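Local coordinates for purine nucleoside phosphorylase (Caulobacter vibrioides, PDB 1XFJ), which probably acts as a purine nucleoside phosphorylase of the YfiH/LACC1 family, splitting nucleosides such as inosine with phosphate, and may also deaminate adenosine, at residues A[13-25]-A[115-127]. Sequence-based numbering, arbitrary orientation.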
loop_
_atom_site.group_PDB
_atom_site.type_symbol
_atom_site.label_atom_id
_atom_site.label_comp_id
_atom_site.label_asym_id
_atom_site.label_seq_id
_atom_site.Cartn_x
_atom_site.Cartn_y
_atom_site.Cartn_z
ATOM N N LEU A 13 10.862 0.729 -11.950
ATOM C CA LEU A 13 10.752 -0.721 -12.054
ATOM C C LEU A 13 9.427 -1.204 -12.619
ATOM O O LEU A 13 9.311 -2.360 -13.023
ATOM C CB LEU A 13 10.979 -1.375 -10.690
ATOM C CG LEU A 13 12.435 -1.551 -10.260
ATOM C CD1 LEU A 13 13.137 -0.218 -10.307
ATOM C CD2 LEU A 13 12.498 -2.159 -8.870
ATOM N N LEU A 14 8.429 -0.326 -12.651
ATOM C CA LEU A 14 7.116 -0.707 -13.162
ATOM C C LEU A 14 6.677 0.107 -14.376
ATOM O O LEU A 14 5.911 -0.377 -15.206
ATOM C CB LEU A 14 6.064 -0.556 -12.059
ATOM C CG LEU A 14 6.267 -1.379 -10.782
ATOM C CD1 LEU A 14 5.264 -0.947 -9.717
ATOM C CD2 LEU A 14 6.111 -2.856 -11.095
ATOM N N SER A 15 7.167 1.338 -14.471
ATOM C CA SER A 15 6.796 2.242 -15.560
ATOM C C SER A 15 7.171 1.766 -16.961
ATOM O O SER A 15 6.567 2.191 -17.944
ATOM C CB SER A 15 7.407 3.620 -15.315
ATOM O OG SER A 15 8.819 3.543 -15.288
ATOM N N SER A 16 8.161 0.886 -17.055
ATOM C CA SER A 16 8.602 0.377 -18.349
ATOM C C SER A 16 7.783 -0.816 -18.849
ATOM O O SER A 16 7.924 -1.230 -19.999
ATOM C CB SER A 16 10.077 -0.020 -18.272
ATOM O OG SER A 16 10.285 -0.987 -17.256
ATOM N N LEU A 17 6.926 -1.359 -17.987
ATOM C CA LEU A 17 6.104 -2.515 -18.338
ATOM C C LEU A 17 4.890 -2.173 -19.207
ATOM O O LEU A 17 3.940 -1.540 -18.749
ATOM C CB LEU A 17 5.634 -3.215 -17.062
ATOM C CG LEU A 17 6.736 -3.521 -16.045
ATOM C CD1 LEU A 17 6.118 -4.109 -14.783
ATOM C CD2 LEU A 17 7.742 -4.477 -16.657
ATOM N N PRO A 18 4.898 -2.610 -20.475
ATOM C CA PRO A 18 3.786 -2.334 -21.387
ATOM C C PRO A 18 2.542 -3.124 -20.999
ATOM O O PRO A 18 2.644 -4.245 -20.514
ATOM C CB PRO A 18 4.346 -2.765 -22.737
ATOM C CG PRO A 18 5.161 -3.961 -22.360
ATOM C CD PRO A 18 5.898 -3.484 -21.117
ATOM N N GLY A 19 1.370 -2.530 -21.205
ATOM C CA GLY A 19 0.134 -3.210 -20.865
ATOM C C GLY A 19 -0.111 -3.253 -19.372
ATOM O O GLY A 19 -1.007 -3.948 -18.899
ATOM N N VAL A 20 0.707 -2.517 -18.625
ATOM C CA VAL A 20 0.577 -2.449 -17.174
ATOM C C VAL A 20 0.596 -0.985 -16.751
ATOM O O VAL A 20 1.443 -0.209 -17.194
ATOM C CB VAL A 20 1.737 -3.180 -16.458
ATOM C CG1 VAL A 20 1.629 -2.978 -14.948
ATOM C CG2 VAL A 20 1.705 -4.659 -16.790
ATOM N N LYS A 21 -0.349 -0.606 -15.901
ATOM C CA LYS A 21 -0.406 0.768 -15.428
ATOM C C LYS A 21 -0.418 0.714 -13.907
ATOM O O LYS A 21 -1.146 -0.083 -13.318
ATOM C CB LYS A 21 -1.668 1.458 -15.964
ATOM C CG LYS A 21 -1.610 2.979 -15.921
ATOM C CD LYS A 21 -2.779 3.596 -16.684
ATOM C CE LYS A 21 -2.681 5.116 -16.727
ATOM N NZ LYS A 21 -1.481 5.574 -17.474
ATOM N N HIS A 22 0.405 1.547 -13.278
ATOM C CA HIS A 22 0.505 1.572 -11.822
ATOM C C HIS A 22 0.639 3.002 -11.340
ATOM O O HIS A 22 0.978 3.898 -12.110
ATOM C CB HIS A 22 1.755 0.828 -11.371
ATOM C CG HIS A 22 3.007 1.631 -11.529
ATOM N ND1 HIS A 22 3.678 2.183 -10.458
ATOM C CD2 HIS A 22 3.679 2.025 -12.637
ATOM C CE1 HIS A 22 4.709 2.882 -10.900
ATOM N NE2 HIS A 22 4.731 2.803 -12.218
ATOM N N ALA A 23 0.409 3.200 -10.046
ATOM C CA ALA A 23 0.538 4.522 -9.465
ATOM C C ALA A 23 0.347 4.522 -7.964
ATOM O O ALA A 23 -0.498 3.807 -7.430
ATOM C CB ALA A 23 -0.463 5.477 -10.100
ATOM N N PHE A 24 1.173 5.317 -7.295
ATOM C CA PHE A 24 1.080 5.513 -5.856
ATOM C C PHE A 24 0.542 6.941 -5.830
ATOM O O PHE A 24 1.265 7.889 -6.129
ATOM C CB PHE A 24 2.466 5.449 -5.208
ATOM C CG PHE A 24 3.102 4.088 -5.270
ATOM C CD1 PHE A 24 2.658 3.057 -4.445
ATOM C CD2 PHE A 24 4.135 3.829 -6.167
ATOM C CE1 PHE A 24 3.238 1.784 -4.512
ATOM C CE2 PHE A 24 4.721 2.566 -6.243
ATOM C CZ PHE A 24 4.271 1.539 -5.413
ATOM N N PHE A 25 -0.736 7.092 -5.506
ATOM C CA PHE A 25 -1.339 8.413 -5.501
ATOM C C PHE A 25 -0.967 9.266 -4.301
ATOM O O PHE A 25 -0.493 8.762 -3.278
ATOM C CB PHE A 25 -2.860 8.278 -5.622
ATOM C CG PHE A 25 -3.299 7.756 -6.958
ATOM C CD1 PHE A 25 -3.395 8.615 -8.048
ATOM C CD2 PHE A 25 -3.523 6.395 -7.151
ATOM C CE1 PHE A 25 -3.704 8.127 -9.318
ATOM C CE2 PHE A 25 -3.832 5.892 -8.415
ATOM C CZ PHE A 25 -3.922 6.763 -9.504
ATOM N N ALA A 115 2.724 0.625 4.555
ATOM C CA ALA A 115 3.356 0.456 3.254
ATOM C C ALA A 115 2.554 -0.251 2.174
ATOM O O ALA A 115 2.193 -1.421 2.318
ATOM C CB ALA A 115 4.692 -0.254 3.434
ATOM N N PRO A 116 2.253 0.459 1.073
ATOM C CA PRO A 116 1.500 -0.177 -0.007
ATOM C C PRO A 116 2.532 -0.882 -0.884
ATOM O O PRO A 116 3.647 -0.387 -1.052
ATOM C CB PRO A 116 0.848 1.007 -0.713
ATOM C CG PRO A 116 1.893 2.072 -0.591
ATOM C CD PRO A 116 2.388 1.911 0.844
ATOM N N VAL A 117 2.176 -2.038 -1.425
ATOM C CA VAL A 117 3.100 -2.771 -2.276
ATOM C C VAL A 117 2.425 -3.174 -3.574
ATOM O O VAL A 117 1.350 -3.768 -3.566
ATOM C CB VAL A 117 3.626 -4.048 -1.579
ATOM C CG1 VAL A 117 4.709 -4.696 -2.431
ATOM C CG2 VAL A 117 4.167 -3.705 -0.198
ATOM N N LEU A 118 3.060 -2.836 -4.691
ATOM C CA LEU A 118 2.531 -3.187 -6.000
ATOM C C LEU A 118 3.460 -4.243 -6.584
ATOM O O LEU A 118 4.679 -4.056 -6.621
ATOM C CB LEU A 118 2.486 -1.954 -6.902
ATOM C CG LEU A 118 1.624 -0.801 -6.376
ATOM C CD1 LEU A 118 1.653 0.357 -7.368
ATOM C CD2 LEU A 118 0.198 -1.283 -6.157
ATOM N N LEU A 119 2.880 -5.356 -7.024
ATOM C CA LEU A 119 3.663 -6.448 -7.583
ATOM C C LEU A 119 3.140 -6.865 -8.943
ATOM O O LEU A 119 1.968 -6.663 -9.258
ATOM C CB LEU A 119 3.620 -7.669 -6.663
ATOM C CG LEU A 119 4.010 -7.487 -5.200
ATOM C CD1 LEU A 119 2.776 -7.124 -4.393
ATOM C CD2 LEU A 119 4.611 -8.785 -4.671
ATOM N N VAL A 120 4.009 -7.477 -9.737
ATOM C CA VAL A 120 3.618 -7.922 -11.061
ATOM C C VAL A 120 4.565 -8.966 -11.629
ATOM O O VAL A 120 5.769 -8.917 -11.393
ATOM C CB VAL A 120 3.574 -6.728 -12.051
ATOM C CG1 VAL A 120 4.912 -6.020 -12.065
ATOM C CG2 VAL A 120 3.228 -7.213 -13.456
ATOM N N ASP A 121 4.000 -9.929 -12.349
ATOM C CA ASP A 121 4.794 -10.938 -13.037
ATOM C C ASP A 121 4.468 -10.580 -14.485
ATOM O O ASP A 121 3.387 -10.898 -14.976
ATOM C CB ASP A 121 4.308 -12.355 -12.742
ATOM C CG ASP A 121 5.091 -13.400 -13.514
ATOM O OD1 ASP A 121 5.565 -13.074 -14.624
ATOM O OD2 ASP A 121 5.222 -14.544 -13.030
ATOM N N PRO A 122 5.397 -9.901 -15.179
ATOM C CA PRO A 122 5.203 -9.486 -16.572
ATOM C C PRO A 122 5.067 -10.592 -17.619
ATOM O O PRO A 122 4.662 -10.325 -18.752
ATOM C CB PRO A 122 6.403 -8.575 -16.823
ATOM C CG PRO A 122 7.464 -9.194 -15.989
ATOM C CD PRO A 122 6.731 -9.501 -14.695
ATOM N N GLU A 123 5.402 -11.824 -17.250
ATOM C CA GLU A 123 5.288 -12.940 -18.188
ATOM C C GLU A 123 3.949 -13.644 -18.033
ATOM O O GLU A 123 3.255 -13.909 -19.019
ATOM C CB GLU A 123 6.431 -13.938 -17.978
ATOM C CG GLU A 123 6.326 -15.207 -18.826
ATOM C CD GLU A 123 6.077 -14.913 -20.298
ATOM O OE1 GLU A 123 6.724 -13.995 -20.842
ATOM O OE2 GLU A 123 5.241 -15.609 -20.914
ATOM N N ALA A 124 3.583 -13.946 -16.794
ATOM C CA ALA A 124 2.318 -14.613 -16.523
ATOM C C ALA A 124 1.181 -13.604 -16.622
ATOM O O ALA A 124 0.011 -13.979 -16.688
ATOM C CB ALA A 124 2.344 -15.240 -15.136
ATOM N N ARG A 125 1.538 -12.323 -16.639
ATOM C CA ARG A 125 0.559 -11.244 -16.717
ATOM C C ARG A 125 -0.356 -11.289 -15.496
ATOM O O ARG A 125 -1.568 -11.481 -15.607
ATOM C CB ARG A 125 -0.268 -11.356 -18.005
ATOM C CG ARG A 125 0.538 -11.180 -19.293
ATOM C CD ARG A 125 1.045 -9.745 -19.478
ATOM N NE ARG A 125 -0.051 -8.783 -19.613
ATOM C CZ ARG A 125 0.112 -7.473 -19.788
ATOM N NH1 ARG A 125 1.330 -6.951 -19.854
ATOM N NH2 ARG A 125 -0.948 -6.680 -19.894
ATOM N N ILE A 126 0.242 -11.114 -14.321
ATOM C CA ILE A 126 -0.498 -11.126 -13.064
ATOM C C ILE A 126 -0.055 -9.938 -12.222
ATOM O O ILE A 126 1.138 -9.661 -12.124
ATOM C CB ILE A 126 -0.225 -12.427 -12.278
ATOM C CG1 ILE A 126 -0.812 -13.618 -13.041
ATOM C CG2 ILE A 126 -0.807 -12.330 -10.871
ATOM C CD1 ILE A 126 -0.432 -14.969 -12.458
ATOM N N VAL A 127 -1.009 -9.234 -11.621
ATOM C CA VAL A 127 -0.675 -8.080 -10.789
ATOM C C VAL A 127 -1.311 -8.187 -9.408
ATOM O O VAL A 127 -2.194 -9.015 -9.178
ATOM C CB VAL A 127 -1.145 -6.751 -11.437
ATOM C CG1 VAL A 127 -0.391 -6.503 -12.743
ATOM C CG2 VAL A 127 -2.649 -6.800 -11.683
#
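Arg125 grips two successive backbone carbonyls, those of Pro18 and Gly19, with its two terminal nitrogens. This polar end closes a largely apolar interface between the two stacked beta sheets of the alpha-beta-beta-alpha fold. Strands 20-25 and 115-121 belong to different sheets; they run nearly antiparallel (173°), and their axes come within 8.9 Å. NH1 of Arg125 donates a hydrogen bond to Pro18 O (3.1 Å), and that oxygen sits in the guanidinium plane. NH2 of Arg125 donates a second to Gly19 O (2.9 Å) but approaches from above the carbonyl plane, and its bond is more bent, 138° at the hydrogen. The arginine chain folds at chi2 and chi3 to bring its head back to the type II turn Leu17-Val20. Arg125 itself starts from a G1 bulge opposite Asp121. OD1 of Asp121 accepts from Glu123 N, an Asx turn, and from Ala124 N, an Asx motif; these bonds tie the loop back to the end of strand 115-121.

Deeper in, CG1 of Val120 meets two leucines: CD2 of Leu14 and CD1 of Leu17 are each 3.5 Å from it. Leu14 CB also covers the centre of one face of the His22 ring. Val162 of strand 160-163 touches both Leu14 and Phe24. At the far end Leu118 points its CD1 over one face of the Phe24 ring, a CH-pi contact 3.8 Å from the centroid, while the same methyl lies at the His22 ring edge, 4.1 Å from His22 ND1.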